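Long-range contact in FdhC (Acinetobacter nosocomialis, PDB 5KTC), which probably transfers a 3-hydroxybutanoyl group from its coenzyme A thioester to the amino group of a dTDP-linked amino sugar, as a GNAT-superfamily N-acyltransferase: residues A[63-68]-A[79-84]. Residues are numbered along the deposited sequence; the frame is centred on the assembly and turned at random.
Sequences EYYFII and TVRLYD. With FUH ([[(2~{R},3~{S},5~{R})-5-[5-methyl-2,4-bis(oxidanylidene)pyrimidin-1-yl]-3-oxidanyl-oxolan-2-yl]methoxy-oxidanyl-phosphoryl] [(2~{R},3~{R},4~{S},5~{R},6~{R})-6-methyl-3,5-bis(oxidanyl)-4-[[(3~{R})-3-oxidanylbutanoyl]amino]oxan-2-yl] hydrogen phosphate), chain C.
Arg81 sets its CD over the ring of Tyr65 in an antiparallel beta hairpin of the GNAT fold, formed by strands 63-70 and 75-86. Paired backbone hydrogen bonds join Tyr64 to Leu82 and Phe66 to Val80. A long, jointed arginine suits a place between protein and ligand. With CG anti to the backbone N (chi1 -167°), Arg81 CB meets Tyr65 CD1 at 3.8 Å and CG passes Tyr64 O at 3.7 Å. CD then makes its CH-pi contact, 4.0 Å from the Tyr65 ring centroid. The bend at chi3 (62°) turns the guanidinium toward the nucleotide-sugar product: NE hydrogen-bonds Ser96 OG, while NH1 makes a salt bridge whose hydrogen bond to Glu63 OE1 is nearly straight (2.9 Å) and comes from above the carboxylate plane. Glu63, extended, shares its carboxylate, OE2 with Arg57 and OE1 with Arg81, and probably helps to orient both. On the other face of the sheet, Phe66, Val80 and Leu82 supply apolar bulk. Tyr83 suits its place because its hydroxyl hydrogen-bonds FUH O5 while its ring lies over Arg81 NH2. At the diphosphate, Arg81 NH2 hydrogen-bonds FUH O10 at 2.9 Å; at the thymine, Tyr65 OH donates to FUH O15 at 2.6 Å.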
ATOM      1  N   GLU A  63      11.228   7.183   2.728  1.00 16.67           N
ATOM      2  CA  GLU A  63      10.584   5.888   2.400  1.00 16.37           C
ATOM      3  C   GLU A  63       9.948   5.316   3.632  1.00 15.66           C
ATOM      4  O   GLU A  63      10.572   5.345   4.693  1.00 16.70           O
ATOM      5  CB  GLU A  63      11.605   4.874   1.869  1.00 16.71           C
ATOM      6  CG  GLU A  63      11.017   3.657   1.178  1.00 16.20           C
ATOM      7  CD  GLU A  63      12.008   2.915   0.288  1.00 17.75           C
ATOM      8  OE1 GLU A  63      12.001   1.670   0.236  1.00 15.72           O
ATOM      9  OE2 GLU A  63      12.746   3.593  -0.449  1.00 20.65           O
ATOM     10  N   TYR A  64       8.722   4.785   3.494  1.00 13.36           N
ATOM     11  CA  TYR A  64       7.998   4.142   4.555  1.00 13.04           C
ATOM     12  C   TYR A  64       7.411   2.857   4.064  1.00 12.19           C
ATOM     13  O   TYR A  64       6.645   2.859   3.091  1.00 11.95           O
ATOM     14  CB  TYR A  64       6.887   5.065   5.063  1.00 14.11           C
ATOM     15  CG  TYR A  64       7.433   6.358   5.581  1.00 15.46           C
ATOM     16  CD1 TYR A  64       8.098   6.413   6.817  1.00 17.51           C
ATOM     17  CD2 TYR A  64       7.385   7.516   4.832  1.00 15.77           C
ATOM     18  CE1 TYR A  64       8.661   7.607   7.265  1.00 18.92           C
ATOM     19  CE2 TYR A  64       7.935   8.724   5.308  1.00 18.70           C
ATOM     20  CZ  TYR A  64       8.584   8.750   6.522  1.00 18.74           C
ATOM     21  OH  TYR A  64       9.152   9.918   7.014  1.00 24.20           O
ATOM     22  N   TYR A  65       7.771   1.771   4.712  1.00 11.12           N
ATOM     23  CA  TYR A  65       7.461   0.403   4.284  1.00 10.64           C
ATOM     24  C   TYR A  65       6.766  -0.280   5.436  1.00 10.73           C
ATOM     25  O   TYR A  65       7.256  -0.183   6.559  1.00 11.54           O
ATOM     26  CB  TYR A  65       8.764  -0.307   4.010  1.00 10.35           C
ATOM     27  CG  TYR A  65       8.769  -1.632   3.357  1.00 10.36           C
ATOM     28  CD1 TYR A  65       7.666  -2.173   2.734  1.00 10.58           C
ATOM     29  CD2 TYR A  65       9.951  -2.359   3.317  1.00 11.54           C
ATOM     30  CE1 TYR A  65       7.743  -3.407   2.087  1.00 10.82           C
ATOM     31  CE2 TYR A  65      10.043  -3.590   2.673  1.00 11.23           C
ATOM     32  CZ  TYR A  65       8.935  -4.115   2.056  1.00 11.19           C
ATOM     33  OH  TYR A  65       8.993  -5.384   1.403  1.00 11.60           O
ATOM     34  N   PHE A  66       5.616  -0.895   5.174  1.00 10.61           N
ATOM     35  CA  PHE A  66       4.730  -1.450   6.191  1.00 10.72           C
ATOM     36  C   PHE A  66       4.405  -2.922   5.985  1.00 10.94           C
ATOM     37  O   PHE A  66       4.272  -3.389   4.860  1.00 11.76           O
ATOM     38  CB  PHE A  66       3.385  -0.694   6.232  1.00 10.61           C
ATOM     39  CG  PHE A  66       3.522   0.789   6.488  1.00  9.90           C
ATOM     40  CD1 PHE A  66       3.764   1.647   5.460  1.00 10.31           C
ATOM     41  CD2 PHE A  66       3.346   1.302   7.746  1.00 10.53           C
ATOM     42  CE1 PHE A  66       3.912   2.999   5.645  1.00 11.00           C
ATOM     43  CE2 PHE A  66       3.493   2.649   7.990  1.00 10.01           C
ATOM     44  CZ  PHE A  66       3.765   3.526   6.932  1.00 10.95           C
ATOM     45  N   ILE A  67       4.297  -3.633   7.102  1.00 10.32           N
ATOM     46  CA  ILE A  67       3.618  -4.918   7.135  1.00 10.34           C
ATOM     47  C   ILE A  67       2.119  -4.617   7.361  1.00  9.88           C
ATOM     48  O   ILE A  67       1.805  -3.740   8.160  1.00 11.06           O
ATOM     49  CB  ILE A  67       4.106  -5.824   8.272  1.00 10.49           C
ATOM     50  CG1 ILE A  67       5.618  -5.988   8.222  1.00 10.84           C
ATOM     51  CG2 ILE A  67       3.379  -7.145   8.230  1.00  9.90           C
ATOM     52  CD1 ILE A  67       6.164  -6.619   6.946  1.00 11.75           C
ATOM     53  N   ILE A  68       1.289  -5.333   6.610  1.00  9.79           N
ATOM     54  CA  ILE A  68      -0.141  -5.294   6.731  1.00 10.69           C
ATOM     55  C   ILE A  68      -0.526  -6.473   7.624  1.00 11.26           C
ATOM     56  O   ILE A  68      -0.101  -7.611   7.349  1.00 11.21           O
ATOM     57  CB  ILE A  68      -0.855  -5.413   5.385  1.00 10.95           C
ATOM     58  CG1 ILE A  68      -0.385  -4.347   4.365  1.00 11.03           C
ATOM     59  CG2 ILE A  68      -2.365  -5.316   5.627  1.00 10.83           C
ATOM     60  CD1 ILE A  68      -0.932  -4.567   2.957  1.00 11.22           C
ATOM     61  N   THR A  79       2.290  -6.646   2.536  1.00 10.94           N
ATOM     62  CA  THR A  79       3.188  -5.548   2.554  1.00 10.58           C
ATOM     63  C   THR A  79       2.649  -4.390   1.774  1.00 10.11           C
ATOM     64  O   THR A  79       1.818  -4.556   0.856  1.00 10.39           O
ATOM     65  CB  THR A  79       4.569  -5.890   1.965  1.00 11.36           C
ATOM     66  OG1 THR A  79       4.451  -6.310   0.593  1.00 11.32           O
ATOM     67  CG2 THR A  79       5.187  -6.935   2.789  1.00 12.19           C
ATOM     68  N   VAL A  80       3.153  -3.193   2.090  1.00 10.18           N
ATOM     69  CA  VAL A  80       2.909  -2.057   1.190  1.00 10.20           C
ATOM     70  C   VAL A  80       3.920  -0.994   1.465  1.00  9.98           C
ATOM     71  O   VAL A  80       4.437  -0.913   2.596  1.00 11.03           O
ATOM     72  CB  VAL A  80       1.440  -1.526   1.287  1.00  9.61           C
ATOM     73  CG1 VAL A  80       1.205  -0.814   2.626  1.00  9.49           C
ATOM     74  CG2 VAL A  80       1.098  -0.629   0.096  1.00  9.80           C
ATOM     75  N   ARG A  81       4.215  -0.202   0.463  1.00  9.18           N
ATOM     76  CA  ARG A  81       5.337   0.806   0.581  1.00 10.54           C
ATOM     77  C   ARG A  81       5.042   2.113  -0.095  1.00 10.55           C
ATOM     78  O   ARG A  81       4.483   2.131  -1.186  1.00 10.63           O
ATOM     79  CB  ARG A  81       6.585   0.200  -0.045  1.00 11.06           C
ATOM     80  CG  ARG A  81       7.913   0.888   0.213  1.00 12.51           C
ATOM     81  CD  ARG A  81       9.113  -0.040  -0.094  1.00 14.37           C
ATOM     82  NE  ARG A  81       9.130  -0.409  -1.494  1.00 16.02           N
ATOM     83  CZ  ARG A  81       9.975  -0.063  -2.488  1.00 16.82           C
ATOM     84  NH1 ARG A  81      11.081   0.659  -2.335  1.00 16.59           N
ATOM     85  NH2 ARG A  81       9.689  -0.520  -3.694  1.00 16.48           N
ATOM     86  N   LEU A  82       5.475   3.210   0.551  1.00 10.34           N
ATOM     87  CA  LEU A  82       5.548   4.537   0.009  1.00 10.74           C
ATOM     88  C   LEU A  82       6.991   4.922  -0.196  1.00 11.85           C
ATOM     89  O   LEU A  82       7.809   4.740   0.685  1.00 13.32           O
ATOM     90  CB  LEU A  82       4.953   5.587   0.927  1.00 11.71           C
ATOM     91  CG  LEU A  82       3.440   5.504   1.070  1.00 11.15           C
ATOM     92  CD1 LEU A  82       3.019   4.255   1.837  1.00 12.11           C
ATOM     93  CD2 LEU A  82       3.000   6.746   1.765  1.00 11.70           C
ATOM     94  N   TYR A  83       7.310   5.399  -1.387  1.00 13.49           N
ATOM     95  CA  TYR A  83       8.721   5.555  -1.788  1.00 14.42           C
ATOM     96  C   TYR A  83       8.828   6.580  -2.953  1.00 14.01           C
ATOM     97  O   TYR A  83       7.824   7.005  -3.571  1.00 13.78           O
ATOM     98  CB  TYR A  83       9.305   4.130  -2.129  1.00 14.16           C
ATOM     99  CG  TYR A  83       8.743   3.460  -3.387  1.00 13.73           C
ATOM    100  CD1 TYR A  83       7.493   2.889  -3.402  1.00 12.95           C
ATOM    101  CD2 TYR A  83       9.517   3.371  -4.598  1.00 12.65           C
ATOM    102  CE1 TYR A  83       7.002   2.272  -4.546  1.00 14.18           C
ATOM    103  CE2 TYR A  83       9.045   2.725  -5.733  1.00 12.70           C
ATOM    104  CZ  TYR A  83       7.771   2.195  -5.734  1.00 12.86           C
ATOM    105  OH  TYR A  83       7.262   1.512  -6.821  1.00 12.67           O
ATOM    106  N   ASP A  84      10.066   7.005  -3.224  1.00 14.41           N
ATOM    107  CA  ASP A  84      10.415   7.787  -4.396  1.00 13.49           C
ATOM    108  C   ASP A  84       9.651   9.094  -4.462  1.00 13.64           C
ATOM    109  O   ASP A  84       8.771   9.284  -5.313  1.00 14.41           O
ATOM    110  CB  ASP A  84      10.175   6.949  -5.659  1.00 14.12           C
ATOM    111  CG  ASP A  84      10.814   7.549  -6.927  1.00 14.05           C
ATOM    112  OD1 ASP A  84      11.652   8.466  -6.801  1.00 17.39           O
ATOM    113  OD2 ASP A  84      10.495   7.021  -8.025  1.00 12.91           O
TER
HETATM  114  O1  FUH C 202       2.695  -2.442  -6.255  1.00 12.43           O
HETATM  115  C1  FUH C 202       2.683  -1.672  -7.209  1.00 13.14           C
HETATM  116  C2  FUH C 202       1.670  -0.586  -7.364  1.00 12.66           C
HETATM  117  C3  FUH C 202       0.397  -0.873  -6.611  1.00 13.48           C
HETATM  118  O2  FUH C 202      -0.557  -1.587  -7.437  1.00 13.17           O
HETATM  119  C4  FUH C 202      -0.282   0.410  -6.204  1.00 13.75           C
HETATM  120  N1  FUH C 202       3.646  -1.725  -8.213  1.00 13.50           N
HETATM  121  C5  FUH C 202       4.872  -2.507  -8.015  1.00 13.92           C
HETATM  122  C6  FUH C 202       5.205  -3.351  -9.259  1.00 15.28           C
HETATM  123  O3  FUH C 202       5.290  -2.497 -10.318  1.00 18.96           O
HETATM  124  C7  FUH C 202       6.557  -4.023  -9.195  1.00 15.92           C
HETATM  125  C8  FUH C 202       7.039  -4.631 -10.534  1.00 17.19           C
HETATM  126  O4  FUH C 202       7.567  -3.083  -8.791  1.00 15.76           O
HETATM  127  C9  FUH C 202       6.025  -1.566  -7.716  1.00 13.56           C
HETATM  128  O5  FUH C 202       5.865  -0.903  -6.453  1.00 13.47           O
HETATM  129  C10 FUH C 202       7.280  -2.333  -7.597  1.00 14.50           C
HETATM  130  O6  FUH C 202       7.132  -3.215  -6.495  1.00 13.15           O
HETATM  131  P1  FUH C 202       8.350  -3.983  -5.871  1.00 12.94           P
HETATM  132  O7  FUH C 202       8.697  -5.212  -6.626  1.00 12.74           O
HETATM  133  O8  FUH C 202       7.875  -4.317  -4.457  1.00 13.19           O
HETATM  134  O9  FUH C 202       9.561  -2.996  -5.570  1.00 15.52           O
HETATM  135  P2  FUH C 202      10.746  -2.444  -6.494  1.00 14.82           P
HETATM  136  O10 FUH C 202      10.761  -0.963  -6.338  1.00 15.82           O
HETATM  137  O11 FUH C 202      10.458  -2.923  -7.910  1.00 16.61           O
HETATM  138  O12 FUH C 202      11.955  -3.150  -5.783  1.00 15.70           O
HETATM  139  C11 FUH C 202      13.271  -2.600  -5.901  1.00 17.17           C
HETATM  140  C12 FUH C 202      14.262  -3.728  -5.773  1.00 17.01           C
HETATM  141  C13 FUH C 202      13.907  -4.969  -6.619  1.00 19.62           C
HETATM  142  O13 FUH C 202      15.081  -5.633  -7.119  1.00 19.23           O
HETATM  143  C14 FUH C 202      13.268  -5.941  -5.638  1.00 17.73           C
HETATM  144  C15 FUH C 202      13.992  -5.586  -4.362  1.00 17.28           C
HETATM  145  O14 FUH C 202      14.317  -4.174  -4.414  1.00 16.92           O
HETATM  146  N2  FUH C 202      13.217  -5.698  -3.107  1.00 17.84           N
HETATM  147  C16 FUH C 202      12.145  -4.892  -2.868  1.00 18.06           C
HETATM  148  C17 FUH C 202      11.469  -4.968  -1.649  1.00 18.27           C
HETATM  149  C18 FUH C 202      10.283  -4.082  -1.332  1.00 18.23           C
HETATM  150  C19 FUH C 202      11.928  -5.940  -0.708  1.00 17.14           C
HETATM  151  O15 FUH C 202      11.361  -6.009   0.458  1.00 15.24           O
HETATM  152  N3  FUH C 202      12.986  -6.720  -0.969  1.00 15.91           N
HETATM  153  C20 FUH C 202      13.632  -6.561  -2.129  1.00 17.78           C
HETATM  154  O16 FUH C 202      14.657  -7.351  -2.392  1.00 17.96           O
HETATM  155  O   HOH W   1      12.184   6.090  -1.518  1.00 17.50           O
HETATM  156  O   HOH W   2       7.171  -6.699  -0.401  1.00 12.20           O